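Local atomic coordinates of O-methyltransferase (Burkholderia thailandensis, PDB entry 3MCZ), a protein that probably transfers a methyl group from S-adenosyl-L-methionine to a hydroxyl oxygen of a small-molecule acceptor, working as a dimer. Residues A[275-280]-A[346-351]; A[178-183]-A[249-254]; A[182-187]-A[205-210]. All coordinates share one frame; numbering follows the deposited sequence.

Contact 1. Residues A[275-280]-A[346-351]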
loop_
_atom_site.group_PDB
_atom_site.type_symbol
_atom_site.label_atom_id
_atom_site.label_comp_id
_atom_site.label_asym_id
_atom_site.label_seq_id
_atom_site.Cartn_x
_atom_site.Cartn_y
_atom_site.Cartn_z
ATOM N N GLY A 275 -11.860 39.068 10.035
ATOM C CA GLY A 275 -11.859 40.264 10.879
ATOM C C GLY A 275 -10.480 40.932 10.978
ATOM O O GLY A 275 -10.376 42.135 11.241
ATOM N N LEU A 276 -9.410 40.167 10.746
ATOM C CA LEU A 276 -8.053 40.744 10.784
ATOM C C LEU A 276 -7.691 41.540 9.520
ATOM O O LEU A 276 -6.717 42.303 9.542
ATOM C CB LEU A 276 -7.006 39.661 10.985
ATOM C CG LEU A 276 -6.933 38.845 12.282
ATOM C CD1 LEU A 276 -5.941 37.752 12.054
ATOM C CD2 LEU A 276 -6.491 39.764 13.390
ATOM N N VAL A 277 -8.451 41.367 8.443
ATOM C CA VAL A 277 -8.132 41.937 7.142
ATOM C C VAL A 277 -8.465 43.453 7.085
ATOM O O VAL A 277 -9.621 43.841 7.215
ATOM C CB VAL A 277 -8.881 41.225 5.997
ATOM C CG1 VAL A 277 -8.545 41.913 4.628
ATOM C CG2 VAL A 277 -8.555 39.697 5.959
ATOM N N LYS A 278 -7.452 44.278 6.846
ATOM C CA LYS A 278 -7.642 45.732 6.766
ATOM C C LYS A 278 -8.404 46.060 5.516
ATOM O O LYS A 278 -8.455 45.257 4.569
ATOM C CB LYS A 278 -6.292 46.462 6.765
ATOM C CG LYS A 278 -5.481 46.297 8.088
ATOM C CD LYS A 278 -4.118 46.894 7.940
ATOM C CE LYS A 278 -3.284 46.869 9.210
ATOM N NZ LYS A 278 -2.059 47.801 9.113
ATOM N N PRO A 279 -9.033 47.240 5.491
ATOM C CA PRO A 279 -9.664 47.673 4.246
ATOM C C PRO A 279 -8.708 47.667 3.080
ATOM O O PRO A 279 -7.565 48.067 3.214
ATOM C CB PRO A 279 -10.093 49.114 4.550
ATOM C CG PRO A 279 -10.254 49.154 5.980
ATOM C CD PRO A 279 -9.275 48.191 6.586
ATOM N N GLY A 280 -9.195 47.197 1.936
ATOM C CA GLY A 280 -8.389 47.030 0.744
ATOM C C GLY A 280 -7.536 45.767 0.760
ATOM O O GLY A 280 -6.833 45.510 -0.202
ATOM N N GLY A 346 -10.234 36.381 -0.507
ATOM C CA GLY A 346 -11.286 37.244 -0.047
ATOM C C GLY A 346 -10.849 38.672 0.092
ATOM O O GLY A 346 -10.012 38.995 0.932
ATOM N N GLN A 347 -11.453 39.569 -0.662
ATOM C CA GLN A 347 -10.968 40.934 -0.704
ATOM C C GLN A 347 -11.917 41.866 0.059
ATOM O O GLN A 347 -13.131 41.819 -0.164
ATOM C CB GLN A 347 -10.816 41.323 -2.178
ATOM C CG GLN A 347 -10.040 40.203 -3.003
ATOM C CD GLN A 347 -10.370 40.134 -4.508
ATOM O OE1 GLN A 347 -10.134 41.086 -5.251
ATOM N NE2 GLN A 347 -10.852 38.971 -4.960
ATOM N N ARG A 348 -11.373 42.658 0.985
ATOM C CA ARG A 348 -12.162 43.638 1.733
ATOM C C ARG A 348 -12.149 44.947 0.955
ATOM O O ARG A 348 -11.097 45.420 0.536
ATOM C CB ARG A 348 -11.613 43.846 3.153
ATOM C CG ARG A 348 -12.564 44.624 4.058
ATOM C CD ARG A 348 -12.054 44.825 5.472
ATOM N NE ARG A 348 -12.127 43.631 6.330
ATOM C CZ ARG A 348 -13.260 43.056 6.723
ATOM N NH1 ARG A 348 -14.445 43.526 6.321
ATOM N NH2 ARG A 348 -13.211 41.983 7.488
ATOM N N SER A 349 -13.331 45.509 0.731
ATOM C CA SER A 349 -13.431 46.788 0.062
ATOM C C SER A 349 -12.733 47.892 0.908
ATOM O O SER A 349 -12.716 47.859 2.150
ATOM C CB SER A 349 -14.909 47.117 -0.204
ATOM O OG SER A 349 -15.055 48.480 -0.558
ATOM N N SER A 350 -12.129 48.851 0.221
ATOM C CA SER A 350 -11.525 49.996 0.898
ATOM C C SER A 350 -12.538 51.140 1.063
ATOM O O SER A 350 -12.302 52.082 1.821
ATOM C CB SER A 350 -10.310 50.466 0.114
ATOM O OG SER A 350 -10.585 50.415 -1.271
ATOM N N GLY A 351 -13.666 51.047 0.361
ATOM C CA GLY A 351 -14.636 52.145 0.312
ATOM C C GLY A 351 -15.267 52.228 -1.066
ATOM O O GLY A 351 -16.449 52.534 -1.171
#
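Arg348 lies against the backbone of 275-280 and supplies the polar part of this contact. Arg348 NE donates to Val277 O at 2.7 Å, a short and bent bond (N-H...O angle 136°), with the carbonyl oxygen slightly tilted from the guanidinium plane. The side chain reaches that oxygen because it leaves its backbone with CG anti to N (chi1 -168°), runs straight through chi2, and then bends at CD (chi3 -75°). Beyond CD the group turns toward the end of helix 263-275, where NH2 hydrogen-bonds Ala274 O. A second, weak bond joins the main chains, from Gly280 N to Arg348 O at 3.0 Å.

Van der Waals contacts fill in around these bonds. Val277 CG1 touches Arg348 CB at 3.9 Å, the two side chains meeting at a slant, and Arg348 CD lies 3.7 Å from Lys278 O. Further out, Pro279 CB sits 4.0 Å from Ser350 CA, near the surface. Within the tail, Gly351 N bonds Ser349 OG in an ST turn.

One guanidinium thus serves two main-chain carbonyls, Ala274 O and Val277 O, at the bend between helix 263-275 and strand 281-288. In these bonds the positive charge is probably eased by carbonyl dipoles, one of them at the C-terminal end of the helix, and not by a carboxylate; they tie the tail following strand 341-347 to that bend.

Contact 2. Residues A[178-183]-A[249-254]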
loop_
_atom_site.group_PDB
_atom_site.type_symbol
_atom_site.label_atom_id
_atom_site.label_comp_id
_atom_site.label_asym_id
_atom_site.label_seq_id
_atom_site.Cartn_x
_atom_site.Cartn_y
_atom_site.Cartn_z
ATOM N N ALA A 178 1.909 43.248 -3.617
ATOM C CA ALA A 178 2.766 44.294 -4.209
ATOM C C ALA A 178 2.620 45.629 -3.461
ATOM O O ALA A 178 3.604 46.306 -3.247
ATOM C CB ALA A 178 2.425 44.500 -5.712
ATOM N N ARG A 179 1.397 45.969 -3.033
ATOM C CA ARG A 179 1.137 47.231 -2.336
ATOM C C ARG A 179 0.793 47.025 -0.848
ATOM O O ARG A 179 0.381 47.966 -0.160
ATOM C CB ARG A 179 0.001 48.000 -3.020
ATOM C CG ARG A 179 0.196 48.362 -4.503
ATOM C CD ARG A 179 1.086 49.549 -4.715
ATOM N NE ARG A 179 1.159 49.972 -6.130
ATOM C CZ ARG A 179 2.129 50.742 -6.644
ATOM N NH1 ARG A 179 3.125 51.197 -5.870
ATOM N NH2 ARG A 179 2.117 51.070 -7.942
ATOM N N ALA A 180 0.924 45.790 -0.382
ATOM C CA ALA A 180 0.688 45.430 1.005
ATOM C C ALA A 180 1.949 45.826 1.828
ATOM O O ALA A 180 3.043 46.046 1.270
ATOM C CB ALA A 180 0.433 43.959 1.110
ATOM N N ARG A 181 1.767 45.972 3.137
ATOM C CA ARG A 181 2.879 46.156 4.063
ATOM C C ARG A 181 2.981 45.089 5.108
ATOM O O ARG A 181 4.067 44.789 5.559
ATOM C CB ARG A 181 2.751 47.505 4.770
ATOM C CG ARG A 181 2.915 48.674 3.853
ATOM C CD ARG A 181 4.279 48.674 3.154
ATOM N NE ARG A 181 5.441 48.704 4.069
ATOM C CZ ARG A 181 5.943 49.808 4.633
ATOM N NH1 ARG A 181 5.402 51.009 4.409
ATOM N NH2 ARG A 181 6.989 49.707 5.440
ATOM N N THR A 182 1.843 44.542 5.535
ATOM C CA THR A 182 1.835 43.580 6.620
ATOM C C THR A 182 1.041 42.338 6.261
ATOM O O THR A 182 0.029 42.412 5.540
ATOM C CB THR A 182 1.224 44.167 7.898
ATOM O OG1 THR A 182 -0.083 44.688 7.599
ATOM C CG2 THR A 182 2.154 45.279 8.491
ATOM N N VAL A 183 1.539 41.214 6.774
ATOM C CA VAL A 183 0.980 39.898 6.566
ATOM C C VAL A 183 0.902 39.131 7.896
ATOM O O VAL A 183 1.856 39.115 8.691
ATOM C CB VAL A 183 1.861 39.034 5.616
ATOM C CG1 VAL A 183 1.172 37.666 5.326
ATOM C CG2 VAL A 183 2.194 39.743 4.353
ATOM N N ALA A 249 -3.896 43.111 9.517
ATOM C CA ALA A 249 -2.877 43.085 8.477
ATOM C C ALA A 249 -3.510 43.332 7.133
ATOM O O ALA A 249 -4.720 43.166 6.972
ATOM C CB ALA A 249 -2.111 41.752 8.461
ATOM N N ASP A 250 -2.671 43.682 6.156
ATOM C CA ASP A 250 -3.126 43.835 4.773
ATOM C C ASP A 250 -3.481 42.500 4.111
ATOM O O ASP A 250 -4.399 42.434 3.291
ATOM C CB ASP A 250 -2.047 44.540 3.966
ATOM C CG ASP A 250 -1.785 45.948 4.478
ATOM O OD1 ASP A 250 -2.790 46.644 4.747
ATOM O OD2 ASP A 250 -0.594 46.338 4.662
ATOM N N VAL A 251 -2.719 41.469 4.444
ATOM C CA VAL A 251 -2.936 40.117 3.975
ATOM C C VAL A 251 -2.895 39.126 5.131
ATOM O O VAL A 251 -1.982 39.125 5.968
ATOM C CB VAL A 251 -1.949 39.679 2.856
ATOM C CG1 VAL A 251 -2.312 38.251 2.356
ATOM C CG2 VAL A 251 -1.967 40.645 1.699
ATOM N N VAL A 252 -3.937 38.290 5.218
ATOM C CA VAL A 252 -4.045 37.284 6.263
ATOM C C VAL A 252 -4.120 35.947 5.544
ATOM O O VAL A 252 -4.858 35.805 4.582
ATOM C CB VAL A 252 -5.310 37.521 7.142
ATOM C CG1 VAL A 252 -5.502 36.404 8.186
ATOM C CG2 VAL A 252 -5.256 38.938 7.786
HETATM N N MSE A 253 -3.352 34.952 5.988
HETATM C CA MSE A 253 -3.325 33.684 5.275
HETATM C C MSE A 253 -3.755 32.533 6.184
HETATM O O MSE A 253 -3.335 32.471 7.320
HETATM C CB MSE A 253 -1.921 33.402 4.732
HETATM C CG MSE A 253 -1.341 34.506 3.929
HETATM SE SE MSE A 253 0.258 34.012 2.965
HETATM C CE MSE A 253 1.446 33.889 4.400
ATOM N N LEU A 254 -4.561 31.645 5.617
ATOM C CA LEU A 254 -4.967 30.365 6.183
ATOM C C LEU A 254 -4.612 29.295 5.156
ATOM O O LEU A 254 -5.452 28.904 4.357
ATOM C CB LEU A 254 -6.472 30.333 6.370
ATOM C CG LEU A 254 -7.097 30.826 7.654
ATOM C CD1 LEU A 254 -8.620 30.855 7.463
ATOM C CD2 LEU A 254 -6.693 29.950 8.909
HETATM O O HOH W 1 -0.355 47.224 7.214
#
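Asp250 turns its carboxylate back toward the chain entering strand 182-186, and OD2 takes up two successive backbone N-H groups, Arg181 N at 2.8 Å and Thr182 N at 3.2 Å. Both donors come to the anti side of the oxygen, yet they reach it from opposite faces of the carboxylate plane, each a little under 30° out of it. Thr182 answers in the other direction. Thr182 OG1 stands between the backbone N and the carbonyl carbon (chi1 54°), where it accepts a hydrogen bond from Asp250 N at 3.1 Å. A water donates to Asp250 OD2 and lies 2.6 Å from Thr182 OG1, bridging the two side chains, while the guanidinium of Arg181 leads elsewhere, NE bonding Gln203 O.

This exchange marks the start of a parallel strand pair in the Rossmann-like sheet of the methyltransferase domain, where strand 182-186 is flanked by 251-255. Val251 N donates to Thr182 O at 3.1 Å, and Val183 pairs with Val251, its CA-H meeting Val251 O.

The side chains of Val183 and Val251 share one face of the sheet. Ala180 CB joins them there from the preceding loop, 4.1 Å from Val251 CG2 and also against Asp250 CB. Further along the same face the selenomethionine Met253 bends at its last torsion (chi3 -72°), carrying Met253 CE to within 3.9 Å of Val183 CG1. On the other face Ala249 CB packs beside Thr182, 3.7 Å from Thr182 OG1.

Contact 3. Residues A[182-187]-A[205-210]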
loop_
_atom_site.group_PDB
_atom_site.type_symbol
_atom_site.label_atom_id
_atom_site.label_comp_id
_atom_site.label_asym_id
_atom_site.label_seq_id
_atom_site.Cartn_x
_atom_site.Cartn_y
_atom_site.Cartn_z
ATOM N N THR A 182 1.843 44.542 5.535
ATOM C CA THR A 182 1.835 43.580 6.620
ATOM C C THR A 182 1.041 42.338 6.261
ATOM O O THR A 182 0.029 42.412 5.540
ATOM C CB THR A 182 1.224 44.167 7.898
ATOM O OG1 THR A 182 -0.083 44.688 7.599
ATOM C CG2 THR A 182 2.154 45.279 8.491
ATOM N N VAL A 183 1.539 41.214 6.774
ATOM C CA VAL A 183 0.980 39.898 6.566
ATOM C C VAL A 183 0.902 39.131 7.896
ATOM O O VAL A 183 1.856 39.115 8.691
ATOM C CB VAL A 183 1.861 39.034 5.616
ATOM C CG1 VAL A 183 1.172 37.666 5.326
ATOM C CG2 VAL A 183 2.194 39.743 4.353
ATOM N N ILE A 184 -0.208 38.440 8.102
ATOM C CA ILE A 184 -0.378 37.508 9.199
ATOM C C ILE A 184 -0.605 36.091 8.622
ATOM O O ILE A 184 -1.500 35.898 7.794
ATOM C CB ILE A 184 -1.545 37.964 10.083
ATOM C CG1 ILE A 184 -1.158 39.204 10.858
ATOM C CG2 ILE A 184 -1.999 36.857 10.992
ATOM C CD1 ILE A 184 -2.265 39.778 11.715
ATOM N N ASP A 185 0.240 35.133 9.021
ATOM C CA ASP A 185 0.156 33.712 8.587
ATOM C C ASP A 185 -0.430 32.891 9.760
ATOM O O ASP A 185 0.261 32.591 10.753
ATOM C CB ASP A 185 1.565 33.209 8.208
ATOM C CG ASP A 185 1.565 31.912 7.381
ATOM O OD1 ASP A 185 0.485 31.451 6.899
ATOM O OD2 ASP A 185 2.686 31.355 7.190
ATOM N N LEU A 186 -1.694 32.535 9.639
ATOM C CA LEU A 186 -2.418 31.865 10.699
ATOM C C LEU A 186 -2.155 30.348 10.613
ATOM O O LEU A 186 -2.325 29.738 9.563
ATOM C CB LEU A 186 -3.913 32.177 10.620
ATOM C CG LEU A 186 -4.365 33.646 10.816
ATOM C CD1 LEU A 186 -5.861 33.774 10.425
ATOM C CD2 LEU A 186 -4.099 34.190 12.228
ATOM N N ALA A 187 -1.714 29.742 11.711
ATOM C CA ALA A 187 -1.403 28.318 11.670
ATOM C C ALA A 187 -0.242 28.124 10.701
ATOM O O ALA A 187 -0.174 27.108 9.989
ATOM C CB ALA A 187 -2.626 27.493 11.217
ATOM N N THR A 205 6.458 43.066 6.290
ATOM C CA THR A 205 6.785 42.391 7.543
ATOM C C THR A 205 5.653 41.413 7.880
ATOM O O THR A 205 4.542 41.509 7.346
ATOM C CB THR A 205 7.005 43.405 8.695
ATOM O OG1 THR A 205 5.841 44.201 8.845
ATOM C CG2 THR A 205 8.255 44.311 8.459
ATOM N N GLY A 206 5.946 40.434 8.737
ATOM C CA GLY A 206 5.074 39.289 8.900
ATOM C C GLY A 206 4.948 38.838 10.335
ATOM O O GLY A 206 5.850 39.066 11.154
ATOM N N GLN A 207 3.807 38.241 10.655
ATOM C CA GLN A 207 3.617 37.517 11.940
ATOM C C GLN A 207 3.143 36.106 11.629
ATOM O O GLN A 207 2.342 35.898 10.685
ATOM C CB GLN A 207 2.584 38.207 12.817
ATOM C CG GLN A 207 2.930 39.660 13.124
ATOM C CD GLN A 207 1.940 40.313 14.064
ATOM O OE1 GLN A 207 0.882 39.768 14.328
ATOM N NE2 GLN A 207 2.295 41.471 14.592
ATOM N N ILE A 208 3.672 35.143 12.381
ATOM C CA ILE A 208 3.204 33.787 12.324
ATOM C C ILE A 208 2.469 33.552 13.650
ATOM O O ILE A 208 3.022 33.793 14.728
ATOM C CB ILE A 208 4.367 32.748 12.194
ATOM C CG1 ILE A 208 5.224 32.985 10.924
ATOM C CG2 ILE A 208 3.794 31.343 12.145
ATOM C CD1 ILE A 208 6.598 32.394 11.045
ATOM N N TRP A 209 1.225 33.092 13.538
ATOM C CA TRP A 209 0.327 32.763 14.669
ATOM C C TRP A 209 0.095 31.266 14.632
ATOM O O TRP A 209 -0.588 30.765 13.739
ATOM C CB TRP A 209 -1.034 33.450 14.501
ATOM C CG TRP A 209 -1.036 34.985 14.610
ATOM C CD1 TRP A 209 0.016 35.833 14.400
ATOM C CD2 TRP A 209 -2.150 35.812 14.950
ATOM N NE1 TRP A 209 -0.372 37.132 14.592
ATOM C CE2 TRP A 209 -1.696 37.152 14.938
ATOM C CE3 TRP A 209 -3.480 35.553 15.277
ATOM C CZ2 TRP A 209 -2.533 38.236 15.239
ATOM C CZ3 TRP A 209 -4.318 36.621 15.567
ATOM C CH2 TRP A 209 -3.836 37.952 15.555
ATOM N N ASP A 210 0.650 30.542 15.600
ATOM C CA ASP A 210 0.475 29.089 15.665
ATOM C C ASP A 210 0.696 28.580 17.103
ATOM O O ASP A 210 0.878 29.377 18.021
ATOM C CB ASP A 210 1.440 28.397 14.692
ATOM C CG ASP A 210 0.915 27.062 14.182
ATOM O OD1 ASP A 210 0.011 26.460 14.837
ATOM O OD2 ASP A 210 1.404 26.605 13.121
#
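Trp209 leaves its strand with CG anti to the carbonyl carbon (chi1 -67°), and Ile184 directs CG2 anti to its own backbone N; together these torsions put that methyl over the indole. Ile184 CG2 stands 3.9 Å from the centroid of the five-membered ring of Trp209, almost on its normal, in a CH-pi contact. Ile184 CD1 reaches Trp209 CZ2, also at 3.9 Å. Leu186 runs alongside the tryptophan, with Leu186 CD2 only 3.4 Å from Trp209 CE3, a tight approach. The ring's rotation is fixed at its edge, where Trp209 NE1 donates to Gln207 OE1 at 2.9 Å, with the oxygen in the ring plane; Gln207 itself extends beside Ile184.

Beneath these side chains, strands 182-186 and 205-210 run parallel, their axes 4.7 Å apart at closest approach, as the two strands of a beta-alpha-beta crossover through helix 192-200. Backbone bonds pass back and forth between them; the straightest include Asp185 N to Gln207 O at 2.8 Å (176°). On the face opposite Trp209, Val183, Asp185 and Ile208 turn toward that helix and touch Leu194.

The indole is therefore held by a polar bond at its nitrogen as well as by aliphatic contacts with the neighbouring strand, and Lys236 adds a cation-pi contact. Gln207, on the same strand, satisfies the N-H of a buried indole and fixes the turn of the ring.

How the contacts relate
All three contacts reach one mixed sheet, contact 1 at the end of strand 341-347. Contacts 2 and 3 share Thr182 and Val183 and use opposite edges of strand 182-186, their centres about 9 Å apart; Met253 N to Ile184 O and Met253 O to Leu186 N, each 2.8 Å, continue the pairing. The centres of contacts 1 and 2 are about 10 Å apart, and the two join where Leu276 O meets Ala249 N at 2.9 Å and Lys278 N meets Ala249 O at 3.0 Å. From contact 3 the centre of contact 1 is about 16 Å away, but Leu276 CD2 still touches Trp209 CH2. In methyltransferases of this fold the cofactor usually lies at the C-terminal ends of the parallel strands, consistent with a site near Ala187 and Asp210.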